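Local coordinates for protein 16S rRNA methyltransferase (Streptomyces sp. DSM 40477, PDB 3MQ2) that methylates N1 of adenine 1408 in 16S rRNA with S-adenosylmethionine as methyl donor, giving resistance to aminoglycosides such as kanamycin and apramycin, at residues M4-G9 / N82-W87; D29-V34 / P50-V55; P158-A163 / D208-T213; A134-A139 / A174-A179. One frame throughout, in Å; residues are numbered along the deposited sequence. Where two conformers were deposited one is given.

Contact 1 (M4-G9 / N82-W87)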
loop_
_atom_site.group_PDB
_atom_site.type_symbol
_atom_site.label_atom_id
_atom_site.label_comp_id
_atom_site.label_asym_id
_atom_site.label_seq_id
_atom_site.Cartn_x
_atom_site.Cartn_y
_atom_site.Cartn_z
ATOM N N MET A 4 10.624 -8.553 -12.408
ATOM C CA MET A 4 10.378 -7.316 -11.666
ATOM C C MET A 4 10.952 -6.135 -12.435
ATOM O O MET A 4 12.015 -6.242 -13.045
ATOM C CB MET A 4 11.001 -7.385 -10.279
ATOM C CG MET A 4 10.335 -8.384 -9.347
ATOM S SD MET A 4 11.065 -8.245 -7.721
ATOM C CE MET A 4 10.371 -9.697 -6.922
ATOM N N ARG A 5 10.255 -5.008 -12.396
ATOM C CA ARG A 5 10.637 -3.856 -13.199
ATOM C C ARG A 5 10.964 -2.701 -12.265
ATOM O O ARG A 5 10.060 -2.011 -11.793
ATOM C CB ARG A 5 9.483 -3.470 -14.135
ATOM C CG ARG A 5 9.193 -4.535 -15.204
ATOM C CD ARG A 5 7.905 -4.251 -15.947
ATOM N NE ARG A 5 6.716 -4.325 -15.094
ATOM C CZ ARG A 5 6.030 -5.437 -14.846
ATOM N NH1 ARG A 5 6.424 -6.615 -15.361
ATOM N NH2 ARG A 5 4.946 -5.369 -14.080
ATOM N N ARG A 6 12.251 -2.497 -11.996
ATOM C CA ARG A 6 12.660 -1.461 -11.060
ATOM C C ARG A 6 12.572 -0.090 -11.706
ATOM O O ARG A 6 12.948 0.093 -12.865
ATOM C CB ARG A 6 14.079 -1.713 -10.528
ATOM C CG ARG A 6 14.528 -0.639 -9.537
ATOM C CD ARG A 6 15.889 -0.930 -8.921
ATOM N NE ARG A 6 16.222 0.123 -7.954
ATOM C CZ ARG A 6 17.450 0.408 -7.531
ATOM N NH1 ARG A 6 18.497 -0.286 -7.969
ATOM N NH2 ARG A 6 17.628 1.395 -6.661
ATOM N N VAL A 7 12.054 0.867 -10.949
ATOM C CA VAL A 7 12.010 2.252 -11.392
ATOM C C VAL A 7 13.068 3.072 -10.677
ATOM O O VAL A 7 13.138 3.082 -9.442
ATOM C CB VAL A 7 10.633 2.881 -11.144
ATOM C CG1 VAL A 7 10.671 4.379 -11.479
ATOM C CG2 VAL A 7 9.576 2.165 -11.999
ATOM N N VAL A 8 13.904 3.759 -11.458
ATOM C CA VAL A 8 14.854 4.732 -10.898
ATOM C C VAL A 8 14.851 5.983 -11.773
ATOM O O VAL A 8 15.363 5.972 -12.889
ATOM C CB VAL A 8 16.289 4.176 -10.776
ATOM C CG1 VAL A 8 17.219 5.247 -10.225
ATOM C CG2 VAL A 8 16.323 2.933 -9.874
ATOM N N GLY A 9 14.268 7.060 -11.258
ATOM C CA GLY A 9 14.043 8.244 -12.067
ATOM C C GLY A 9 13.195 7.881 -13.274
ATOM O O GLY A 9 12.137 7.264 -13.137
ATOM N N ASN A 82 17.609 -0.044 1.266
ATOM C CA ASN A 82 16.533 -0.975 1.611
ATOM C C ASN A 82 15.187 -0.556 1.042
ATOM O O ASN A 82 14.149 -0.781 1.652
ATOM C CB ASN A 82 16.418 -1.120 3.130
ATOM C CG ASN A 82 16.065 0.193 3.823
ATOM O OD1 ASN A 82 16.462 1.273 3.376
ATOM N ND2 ASN A 82 15.318 0.104 4.918
ATOM N N LEU A 83 15.218 0.057 -0.132
ATOM C CA LEU A 83 14.015 0.599 -0.751
ATOM C C LEU A 83 14.043 0.315 -2.248
ATOM O O LEU A 83 15.014 0.625 -2.939
ATOM C CB LEU A 83 13.944 2.105 -0.494
ATOM C CG LEU A 83 12.760 2.879 -1.077
ATOM C CD1 LEU A 83 11.421 2.254 -0.662
ATOM C CD2 LEU A 83 12.849 4.335 -0.609
ATOM N N LEU A 84 12.966 -0.279 -2.741
ATOM C CA LEU A 84 12.877 -0.680 -4.126
ATOM C C LEU A 84 11.520 -0.255 -4.672
ATOM O O LEU A 84 10.485 -0.642 -4.137
ATOM C CB LEU A 84 13.034 -2.202 -4.212
ATOM C CG LEU A 84 12.748 -2.881 -5.540
ATOM C CD1 LEU A 84 13.774 -2.456 -6.571
ATOM C CD2 LEU A 84 12.782 -4.398 -5.349
ATOM N N TYR A 85 11.534 0.560 -5.724
ATOM C CA TYR A 85 10.312 0.969 -6.407
ATOM C C TYR A 85 10.110 0.124 -7.663
ATOM O O TYR A 85 11.032 -0.040 -8.468
ATOM C CB TYR A 85 10.387 2.452 -6.790
ATOM C CG TYR A 85 10.322 3.363 -5.593
ATOM C CD1 TYR A 85 9.112 3.650 -4.989
ATOM C CD2 TYR A 85 11.481 3.916 -5.050
ATOM C CE1 TYR A 85 9.048 4.481 -3.885
ATOM C CE2 TYR A 85 11.432 4.737 -3.942
ATOM C CZ TYR A 85 10.210 5.012 -3.366
ATOM O OH TYR A 85 10.151 5.831 -2.267
ATOM N N LEU A 86 8.899 -0.403 -7.831
ATOM C CA LEU A 86 8.596 -1.288 -8.958
ATOM C C LEU A 86 7.400 -0.775 -9.753
ATOM O O LEU A 86 6.491 -0.159 -9.212
ATOM C CB LEU A 86 8.272 -2.701 -8.448
ATOM C CG LEU A 86 9.362 -3.411 -7.652
ATOM C CD1 LEU A 86 8.901 -4.827 -7.277
ATOM C CD2 LEU A 86 10.680 -3.490 -8.432
ATOM N N TRP A 87 7.394 -1.068 -11.044
ATOM C CA TRP A 87 6.308 -0.658 -11.925
ATOM C C TRP A 87 5.372 -1.833 -12.083
ATOM O O TRP A 87 5.732 -2.819 -12.715
ATOM C CB TRP A 87 6.900 -0.322 -13.290
ATOM C CG TRP A 87 5.983 0.330 -14.273
ATOM C CD1 TRP A 87 4.825 1.030 -14.021
ATOM C CD2 TRP A 87 6.166 0.355 -15.697
ATOM N NE1 TRP A 87 4.292 1.495 -15.213
ATOM C CE2 TRP A 87 5.094 1.092 -16.244
ATOM C CE3 TRP A 87 7.143 -0.164 -16.552
ATOM C CZ2 TRP A 87 4.968 1.310 -17.618
ATOM C CZ3 TRP A 87 7.014 0.059 -17.921
ATOM C CH2 TRP A 87 5.933 0.783 -18.437
HETATM O O HOH W 1 7.513 -4.936 -11.526
HETATM O O HOH W 2 13.971 1.680 -7.068
#

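Contact 2 (D29-V34 / P50-V55)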
loop_
_atom_site.group_PDB
_atom_site.type_symbol
_atom_site.label_atom_id
_atom_site.label_comp_id
_atom_site.label_asym_id
_atom_site.label_seq_id
_atom_site.Cartn_x
_atom_site.Cartn_y
_atom_site.Cartn_z
ATOM N N ASP A 29 12.872 -8.647 7.121
ATOM C CA ASP A 29 11.515 -8.828 6.622
ATOM C C ASP A 29 11.253 -7.876 5.462
ATOM O O ASP A 29 12.067 -7.002 5.176
ATOM C CB ASP A 29 10.515 -8.575 7.747
ATOM C CG ASP A 29 9.190 -9.291 7.534
ATOM O OD1 ASP A 29 9.043 -10.018 6.522
ATOM O OD2 ASP A 29 8.300 -9.131 8.396
ATOM N N VAL A 30 10.116 -8.052 4.805
ATOM C CA VAL A 30 9.765 -7.208 3.666
ATOM C C VAL A 30 8.432 -6.513 3.922
ATOM O O VAL A 30 7.477 -7.139 4.389
ATOM C CB VAL A 30 9.671 -8.030 2.360
ATOM C CG1 VAL A 30 9.164 -7.164 1.215
ATOM C CG2 VAL A 30 11.028 -8.636 2.002
ATOM N N VAL A 31 8.379 -5.216 3.617
ATOM C CA VAL A 31 7.147 -4.432 3.673
ATOM C C VAL A 31 6.812 -4.053 2.246
ATOM O O VAL A 31 7.707 -3.688 1.509
ATOM C CB VAL A 31 7.368 -3.128 4.472
ATOM C CG1 VAL A 31 6.130 -2.241 4.448
ATOM C CG2 VAL A 31 7.772 -3.440 5.914
ATOM N N LEU A 32 5.544 -4.156 1.856
ATOM C CA LEU A 32 5.127 -3.816 0.491
ATOM C C LEU A 32 4.064 -2.727 0.517
ATOM O O LEU A 32 3.060 -2.867 1.211
ATOM C CB LEU A 32 4.558 -5.052 -0.206
ATOM C CG LEU A 32 3.969 -4.831 -1.601
ATOM C CD1 LEU A 32 5.062 -4.402 -2.576
ATOM C CD2 LEU A 32 3.296 -6.096 -2.103
ATOM N N ASP A 33 4.282 -1.651 -0.240
ATOM C CA ASP A 33 3.275 -0.601 -0.389
ATOM C C ASP A 33 2.684 -0.711 -1.795
ATOM O O ASP A 33 3.407 -0.579 -2.778
ATOM C CB ASP A 33 3.897 0.788 -0.188
ATOM C CG ASP A 33 2.852 1.892 -0.063
ATOM O OD1 ASP A 33 1.727 1.595 0.384
ATOM O OD2 ASP A 33 3.150 3.061 -0.397
ATOM N N VAL A 34 1.381 -0.959 -1.881
ATOM C CA VAL A 34 0.701 -1.147 -3.161
ATOM C C VAL A 34 -0.035 0.125 -3.569
ATOM O O VAL A 34 -0.873 0.627 -2.826
ATOM C CB VAL A 34 -0.298 -2.327 -3.079
ATOM C CG1 VAL A 34 -1.063 -2.481 -4.400
ATOM C CG2 VAL A 34 0.443 -3.616 -2.697
ATOM N N PRO A 50 15.622 0.458 9.001
ATOM C CA PRO A 50 16.840 0.069 8.276
ATOM C C PRO A 50 17.026 -1.445 8.118
ATOM O O PRO A 50 17.747 -1.871 7.220
ATOM C CB PRO A 50 17.964 0.645 9.151
ATOM C CG PRO A 50 17.323 1.769 9.888
ATOM C CD PRO A 50 15.920 1.319 10.158
ATOM N N SER A 51 16.389 -2.240 8.972
ATOM C CA SER A 51 16.566 -3.688 8.930
ATOM C C SER A 51 15.524 -4.419 8.082
ATOM O O SER A 51 15.573 -5.643 7.953
ATOM C CB SER A 51 16.570 -4.262 10.351
ATOM O OG SER A 51 15.274 -4.201 10.914
ATOM N N ARG A 52 14.588 -3.678 7.499
ATOM C CA ARG A 52 13.582 -4.289 6.635
ATOM C C ARG A 52 13.721 -3.768 5.219
ATOM O O ARG A 52 14.152 -2.633 5.007
ATOM C CB ARG A 52 12.181 -4.020 7.177
ATOM C CG ARG A 52 12.058 -4.389 8.645
ATOM C CD ARG A 52 10.942 -3.624 9.321
ATOM N NE ARG A 52 9.651 -4.217 9.021
ATOM C CZ ARG A 52 8.491 -3.751 9.465
ATOM N NH1 ARG A 52 8.450 -2.670 10.234
ATOM N NH2 ARG A 52 7.370 -4.371 9.131
ATOM N N LEU A 53 13.389 -4.618 4.252
ATOM C CA LEU A 53 13.392 -4.222 2.851
ATOM C C LEU A 53 12.012 -3.703 2.504
ATOM O O LEU A 53 11.020 -4.381 2.743
ATOM C CB LEU A 53 13.737 -5.415 1.963
ATOM C CG LEU A 53 13.676 -5.192 0.455
ATOM C CD1 LEU A 53 14.589 -4.061 0.050
ATOM C CD2 LEU A 53 14.032 -6.488 -0.297
ATOM N N VAL A 54 11.946 -2.501 1.945
ATOM C CA VAL A 54 10.652 -1.897 1.617
ATOM C C VAL A 54 10.495 -1.886 0.116
ATOM O O VAL A 54 11.349 -1.356 -0.588
ATOM C CB VAL A 54 10.539 -0.449 2.153
ATOM C CG1 VAL A 54 9.170 0.165 1.800
ATOM C CG2 VAL A 54 10.765 -0.439 3.673
ATOM N N VAL A 55 9.414 -2.496 -0.364
ATOM C CA VAL A 55 9.118 -2.551 -1.788
ATOM C C VAL A 55 7.860 -1.723 -2.011
ATOM O O VAL A 55 6.906 -1.823 -1.243
ATOM C CB VAL A 55 8.877 -4.010 -2.256
ATOM C CG1 VAL A 55 8.593 -4.063 -3.760
ATOM C CG2 VAL A 55 10.092 -4.881 -1.927
HETATM O O HOH W 3 7.455 -6.761 7.503
#

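Contact 3 (P158-A163 / D208-T213)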
loop_
_atom_site.group_PDB
_atom_site.type_symbol
_atom_site.label_atom_id
_atom_site.label_comp_id
_atom_site.label_asym_id
_atom_site.label_seq_id
_atom_site.Cartn_x
_atom_site.Cartn_y
_atom_site.Cartn_z
ATOM N N PRO A 158 -18.054 3.385 4.472
ATOM C CA PRO A 158 -17.856 2.494 5.621
ATOM C C PRO A 158 -17.524 3.235 6.907
ATOM O O PRO A 158 -16.896 4.290 6.906
ATOM C CB PRO A 158 -16.664 1.635 5.197
ATOM C CG PRO A 158 -15.902 2.511 4.250
ATOM C CD PRO A 158 -16.952 3.296 3.501
ATOM N N THR A 159 -17.958 2.662 8.021
ATOM C CA THR A 159 -17.654 3.212 9.327
ATOM C C THR A 159 -16.998 2.093 10.112
ATOM O O THR A 159 -17.048 0.937 9.688
ATOM C CB THR A 159 -18.931 3.632 10.062
ATOM O OG1 THR A 159 -19.706 2.463 10.360
ATOM C CG2 THR A 159 -19.753 4.587 9.202
ATOM N N PRO A 160 -16.383 2.425 11.256
ATOM C CA PRO A 160 -15.795 1.370 12.080
ATOM C C PRO A 160 -16.786 0.233 12.314
ATOM O O PRO A 160 -16.421 -0.937 12.190
ATOM C CB PRO A 160 -15.489 2.098 13.392
ATOM C CG PRO A 160 -15.190 3.489 12.959
ATOM C CD PRO A 160 -16.140 3.763 11.824
ATOM N N ASP A 161 -18.031 0.568 12.631
ATOM C CA ASP A 161 -19.014 -0.469 12.922
ATOM C C ASP A 161 -19.477 -1.219 11.677
ATOM O O ASP A 161 -19.540 -2.448 11.671
ATOM C CB ASP A 161 -20.215 0.110 13.669
ATOM C CG ASP A 161 -19.844 0.633 15.042
ATOM O OD1 ASP A 161 -18.820 0.179 15.596
ATOM O OD2 ASP A 161 -20.576 1.497 15.568
ATOM N N SER A 162 -19.805 -0.486 10.621
ATOM C CA SER A 162 -20.339 -1.119 9.425
ATOM C C SER A 162 -19.284 -2.001 8.774
ATOM O O SER A 162 -19.602 -3.038 8.190
ATOM C CB SER A 162 -20.850 -0.071 8.432
ATOM O OG SER A 162 -19.778 0.604 7.799
ATOM N N ALA A 163 -18.026 -1.584 8.874
ATOM C CA ALA A 163 -16.923 -2.356 8.307
ATOM C C ALA A 163 -16.798 -3.691 9.024
ATOM O O ALA A 163 -16.636 -4.739 8.392
ATOM C CB ALA A 163 -15.627 -1.578 8.408
ATOM N N ASP A 208 -11.068 11.962 7.614
ATOM C CA ASP A 208 -10.976 11.738 6.180
ATOM C C ASP A 208 -10.636 10.302 5.846
ATOM O O ASP A 208 -10.782 9.893 4.703
ATOM C CB ASP A 208 -9.881 12.614 5.591
ATOM C CG ASP A 208 -10.135 14.074 5.822
ATOM O OD1 ASP A 208 -11.279 14.496 5.580
ATOM O OD2 ASP A 208 -9.202 14.784 6.240
ATOM N N VAL A 209 -10.157 9.550 6.836
ATOM C CA VAL A 209 -9.591 8.229 6.569
ATOM C C VAL A 209 -10.086 7.203 7.576
ATOM O O VAL A 209 -10.198 7.494 8.771
ATOM C CB VAL A 209 -8.055 8.287 6.619
ATOM C CG1 VAL A 209 -7.442 6.884 6.560
ATOM C CG2 VAL A 209 -7.515 9.161 5.492
ATOM N N LEU A 210 -10.392 6.009 7.087
ATOM C CA LEU A 210 -10.748 4.876 7.932
ATOM C C LEU A 210 -9.655 3.825 7.762
ATOM O O LEU A 210 -9.390 3.381 6.648
ATOM C CB LEU A 210 -12.081 4.278 7.475
ATOM C CG LEU A 210 -12.661 3.109 8.267
ATOM C CD1 LEU A 210 -12.956 3.566 9.690
ATOM C CD2 LEU A 210 -13.920 2.583 7.598
ATOM N N ALA A 211 -9.021 3.431 8.867
ATOM C CA ALA A 211 -7.949 2.433 8.837
ATOM C C ALA A 211 -8.466 1.029 9.123
ATOM O O ALA A 211 -9.072 0.783 10.160
ATOM C CB ALA A 211 -6.852 2.794 9.840
ATOM N N LEU A 212 -8.204 0.118 8.194
ATOM C CA LEU A 212 -8.532 -1.293 8.358
ATOM C C LEU A 212 -7.230 -2.033 8.594
ATOM O O LEU A 212 -6.337 -1.986 7.756
ATOM C CB LEU A 212 -9.183 -1.833 7.077
ATOM C CG LEU A 212 -10.397 -1.095 6.500
ATOM C CD1 LEU A 212 -10.817 -1.715 5.174
ATOM C CD2 LEU A 212 -11.555 -1.099 7.468
ATOM N N THR A 213 -7.108 -2.725 9.726
ATOM C CA THR A 213 -5.885 -3.476 9.981
ATOM C C THR A 213 -6.189 -4.918 10.362
ATOM O O THR A 213 -7.292 -5.249 10.799
ATOM C CB THR A 213 -4.996 -2.826 11.070
ATOM O OG1 THR A 213 -5.745 -2.669 12.287
ATOM C CG2 THR A 213 -4.495 -1.449 10.617
#

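Contact 4 (A134-A139 / A174-A179)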
loop_
_atom_site.group_PDB
_atom_site.type_symbol
_atom_site.label_atom_id
_atom_site.label_comp_id
_atom_site.label_asym_id
_atom_site.label_seq_id
_atom_site.Cartn_x
_atom_site.Cartn_y
_atom_site.Cartn_z
ATOM N N ALA A 134 1.203 -12.290 7.947
ATOM C CA ALA A 134 1.585 -10.930 7.572
ATOM C C ALA A 134 0.560 -9.933 8.095
ATOM O O ALA A 134 -0.628 -10.226 8.135
ATOM C CB ALA A 134 1.673 -10.807 6.040
ATOM N N SER A 135 1.017 -8.744 8.472
ATOM C CA SER A 135 0.099 -7.689 8.887
ATOM C C SER A 135 -0.308 -6.865 7.682
ATOM O O SER A 135 0.424 -6.790 6.703
ATOM C CB SER A 135 0.750 -6.776 9.927
ATOM O OG SER A 135 1.847 -6.072 9.376
ATOM N N PHE A 136 -1.476 -6.242 7.763
ATOM C CA PHE A 136 -1.912 -5.330 6.700
ATOM C C PHE A 136 -2.530 -4.066 7.265
ATOM O O PHE A 136 -3.083 -4.065 8.372
ATOM C CB PHE A 136 -2.875 -5.995 5.706
ATOM C CG PHE A 136 -4.264 -6.256 6.246
ATOM C CD1 PHE A 136 -5.221 -5.245 6.296
ATOM C CD2 PHE A 136 -4.621 -7.534 6.655
ATOM C CE1 PHE A 136 -6.507 -5.512 6.768
ATOM C CE2 PHE A 136 -5.892 -7.805 7.121
ATOM C CZ PHE A 136 -6.841 -6.798 7.179
ATOM N N LEU A 137 -2.421 -2.998 6.481
ATOM C CA LEU A 137 -3.084 -1.734 6.737
ATOM C C LEU A 137 -3.704 -1.279 5.429
ATOM O O LEU A 137 -2.994 -1.086 4.433
ATOM C CB LEU A 137 -2.072 -0.696 7.202
ATOM C CG LEU A 137 -2.519 0.760 7.131
ATOM C CD1 LEU A 137 -3.735 1.012 8.018
ATOM C CD2 LEU A 137 -1.362 1.640 7.538
ATOM N N VAL A 138 -5.024 -1.133 5.419
ATOM C CA VAL A 138 -5.711 -0.497 4.302
ATOM C C VAL A 138 -6.280 0.804 4.834
ATOM O O VAL A 138 -7.097 0.796 5.755
ATOM C CB VAL A 138 -6.865 -1.353 3.748
ATOM C CG1 VAL A 138 -7.623 -0.574 2.678
ATOM C CG2 VAL A 138 -6.345 -2.673 3.172
ATOM N N ALA A 139 -5.836 1.926 4.284
ATOM C CA ALA A 139 -6.316 3.205 4.793
ATOM C C ALA A 139 -7.234 3.783 3.738
ATOM O O ALA A 139 -6.780 4.248 2.687
ATOM C CB ALA A 139 -5.167 4.133 5.084
ATOM N N ALA A 174 -11.536 -13.818 1.321
ATOM C CA ALA A 174 -10.351 -13.624 0.496
ATOM C C ALA A 174 -9.072 -13.931 1.264
ATOM O O ALA A 174 -7.977 -13.752 0.745
ATOM C CB ALA A 174 -10.310 -12.200 -0.052
ATOM N N GLY A 175 -9.216 -14.382 2.506
ATOM C CA GLY A 175 -8.068 -14.747 3.316
ATOM C C GLY A 175 -7.426 -13.612 4.098
ATOM O O GLY A 175 -6.256 -13.703 4.461
ATOM N N TRP A 176 -8.175 -12.538 4.339
ATOM C CA TRP A 176 -7.712 -11.456 5.207
ATOM C C TRP A 176 -8.517 -11.434 6.496
ATOM O O TRP A 176 -9.741 -11.389 6.464
ATOM C CB TRP A 176 -7.875 -10.087 4.545
ATOM C CG TRP A 176 -7.055 -9.855 3.303
ATOM C CD1 TRP A 176 -6.810 -10.740 2.287
ATOM C CD2 TRP A 176 -6.392 -8.636 2.949
ATOM N NE1 TRP A 176 -6.027 -10.135 1.316
ATOM C CE2 TRP A 176 -5.758 -8.843 1.703
ATOM C CE3 TRP A 176 -6.281 -7.380 3.561
ATOM C CZ2 TRP A 176 -5.022 -7.852 1.066
ATOM C CZ3 TRP A 176 -5.544 -6.390 2.923
ATOM C CH2 TRP A 176 -4.923 -6.633 1.691
ATOM N N LYS A 177 -7.821 -11.462 7.628
ATOM C CA LYS A 177 -8.482 -11.366 8.926
ATOM C C LYS A 177 -8.541 -9.910 9.351
ATOM O O LYS A 177 -7.530 -9.329 9.748
ATOM C CB LYS A 177 -7.742 -12.192 9.978
ATOM C CG LYS A 177 -8.239 -11.968 11.402
ATOM C CD LYS A 177 -9.748 -12.124 11.498
ATOM C CE LYS A 177 -10.244 -11.874 12.917
ATOM N NZ LYS A 177 -9.593 -12.776 13.902
ATOM N N LEU A 178 -9.731 -9.318 9.249
ATOM C CA LEU A 178 -9.911 -7.912 9.602
ATOM C C LEU A 178 -10.096 -7.787 11.105
ATOM O O LEU A 178 -11.150 -8.137 11.636
ATOM C CB LEU A 178 -11.109 -7.311 8.860
ATOM C CG LEU A 178 -11.356 -5.815 9.085
ATOM C CD1 LEU A 178 -10.107 -4.988 8.789
ATOM C CD2 LEU A 178 -12.529 -5.338 8.239
ATOM N N ALA A 179 -9.064 -7.290 11.784
ATOM C CA ALA A 179 -9.033 -7.287 13.245
ATOM C C ALA A 179 -9.496 -5.965 13.829
ATOM O O ALA A 179 -10.048 -5.921 14.926
ATOM C CB ALA A 179 -7.635 -7.600 13.730
#

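Contact 1 (M4-G9 / N82-W87)
Val7 and Arg5 hold the N-terminal strand 5-8 to strand 83-87, the edge strand of the Rossmann-like methyltransferase sheet, through a single beta bridge centred on Arg6 and Leu86. The segments meet at 114°, too steep for pairing to run on, and two backbone bonds flank the crossing: Val7 N donates to Tyr85 O at 2.8 Å, and Trp87 N donates to Arg5 O. The close-packed part lies here. Val7 CG2 touches Trp87 CB at 3.9 Å, and Tyr85 and Val7 both touch helix 65-71 at Ser68.

The looser side carries the two arginines, both partly exposed. Arg6 lies extended, CG anti to the backbone N (chi1 -180°), and its CD rests on Leu84 CD1 at 3.5 Å; its NE reaches Tyr85 N and Val7 O only through a shared water. Arg5 instead bends at chi3, which brings its guanidinium back to Trp87, the last residue of strand 83-87. There Trp87 O accepts hydrogen bonds from Arg5 NE and Arg5 NH2, each at 3.0 Å, while a water over one guanidinium face links the same oxygen to Arg5 N.

Contact 2 (D29-V34 / P50-V55)
The guanidinium of Arg52 lies against Val31, whose CG2 sits over one face with Arg52 NH2 3.4 Å away, in the first beta-alpha-beta crossover of the Rossmann-like fold: strand 29-34, helix 40-48, strand 52-58. At the edge of the group, in its plane, a water accepts from Arg52 NH2 at 2.9 Å and donates to Val30 O and, weakly, to Asp29 OD2. The bend at chi3 (79°) folds the arginine back over the neighbouring strand. Its charge is also met by a salt bridge to Glu101, and Asp29 has its own in Arg131; both lie partly exposed at the strand starts.

Deeper in, the two strands run parallel, 22° apart, in the usual alternation: Leu53 O receives Val31 N, Val31 O receives Val55 N at 2.8 Å with an almost straight N-H (177°), and Val55 O receives Asp33 N. Val30, Leu32, Leu53 and Val55 share one face of the sheet, with helix 17-24 packed on Val30, Leu53 and Val55. Towards the cofactor end the side chain of Asp33 lies about 5 Å from the bound S-adenosylhomocysteine, and its OD2 is hydrogen-bonded to Thr36 OG1. Leu32 CD1 lies against Val55, 3.7 Å from Val55 CG1 and 3.4 Å from Val55 O.

Contact 3 (P158-A163 / D208-T213)
Leu210 points its CB from strand 209-216 toward the start of helix 160-173, and its tip does nearly all the touching. With CG anti to the backbone N (chi1 -178°), the chain reaches straight out from the strand before it forks. One branch, CD2, goes to Pro158: it lies 3.5 Å from Pro158 O and 3.8 Å from Pro158 CB, and comes almost as near to the ring carbon CG. The other branch, CD1, meets the next proline, 3.8 Å from Pro160 CD and slightly farther from Pro160 CG. The fork thus straddles the turn into the helix.

One helical turn on, Ala163 CB touches Leu212 CD2 at 4.2 Å, and Leu167 and Tyr171 of the same helix continue along Leu212. The turn itself is fixed by a capping box: Ser162 N donates to Thr159 OG1 at 3.0 Å, and Thr159 N donates to Ser162 OG at 2.8 Å. The leucines, not the cap, pack helix 160-173 on the sheet of the Rossmann-like fold. Across the interface the side-chain contacts are apolar, with one methyl also resting on Pro158 O, so its chemistry implies that shape and burial join the two, while the cap bonds Thr159 N and Ser162 N within the segment.

Contact 4 (A134-A139 / A174-A179)
Phe136 receives the benzo edge of Trp176 on one face of its ring. Trp176 CE3 stands above the centre of the phenyl ring, 3.5 Å from Phe136 CD2, and the pair is edge-to-face with ring centroids 4.5 Å apart and planes tilted by 52°. Lys177 O approaches the same phenyl ring obliquely, 3.5 Å from Phe136 CE2. At the ring's edge come the next residue's atoms: Leu178 CA lies near the phenyl plane, and Leu178 CD1 touches Phe136 CZ at 4.1 Å. Beside the phenylalanine, Val138 CG2 adds a contact of 3.8 Å with Trp176 CZ3, the two side chains crossing at about a right angle.

Phe136 CG stands between the backbone N and the carbonyl carbon, and this chi1 of 72° carries the ring toward strand 176-184, with its face to Trp176 CE3.

In the seven-stranded sheet of this Rossmann-like methyltransferase, strand 209-216 runs between strands 134-141 and 176-184, antiparallel to both. Here the two segments therefore meet through side chains on one face of the sheet, and their axes are 8.7 Å apart at closest approach.

Farther out, Tyr171 of helix 160-173 packs on both Phe136 and Val138, and its ring also meets that of Trp176. Strand 176-184 follows directly on helix 160-173, whose end is closed by a Schellman motif with Gly175 at positive phi. Helix 121-128 holds the indole from another side, Met126 and Ala127 touching it while Trp176 NE1 donates a hydrogen bond to Leu123 O.

The four contacts sample one seven-stranded mixed sheet from edge to edge. Along the chain, contact 2 falls between the two segments of contact 1, and both close before contacts 3 and 4, whose segments alternate. Contacts 1 and 2, centres about 12 Å apart, meet where strands 83-87 and 52-58 pair, Leu84 N lying 2.9 Å from Val54 O. Contacts 3 and 4 also have centres about 12 Å apart: strand 209-216 of contact 3 runs between the two strands of contact 4, antiparallel to both, and helix 160-173 comes between them in the chain. The centres of contacts 1 and 3 are about 31 Å apart, across the chain's centre. Contact 2 lies near the bound S-adenosylhomocysteine.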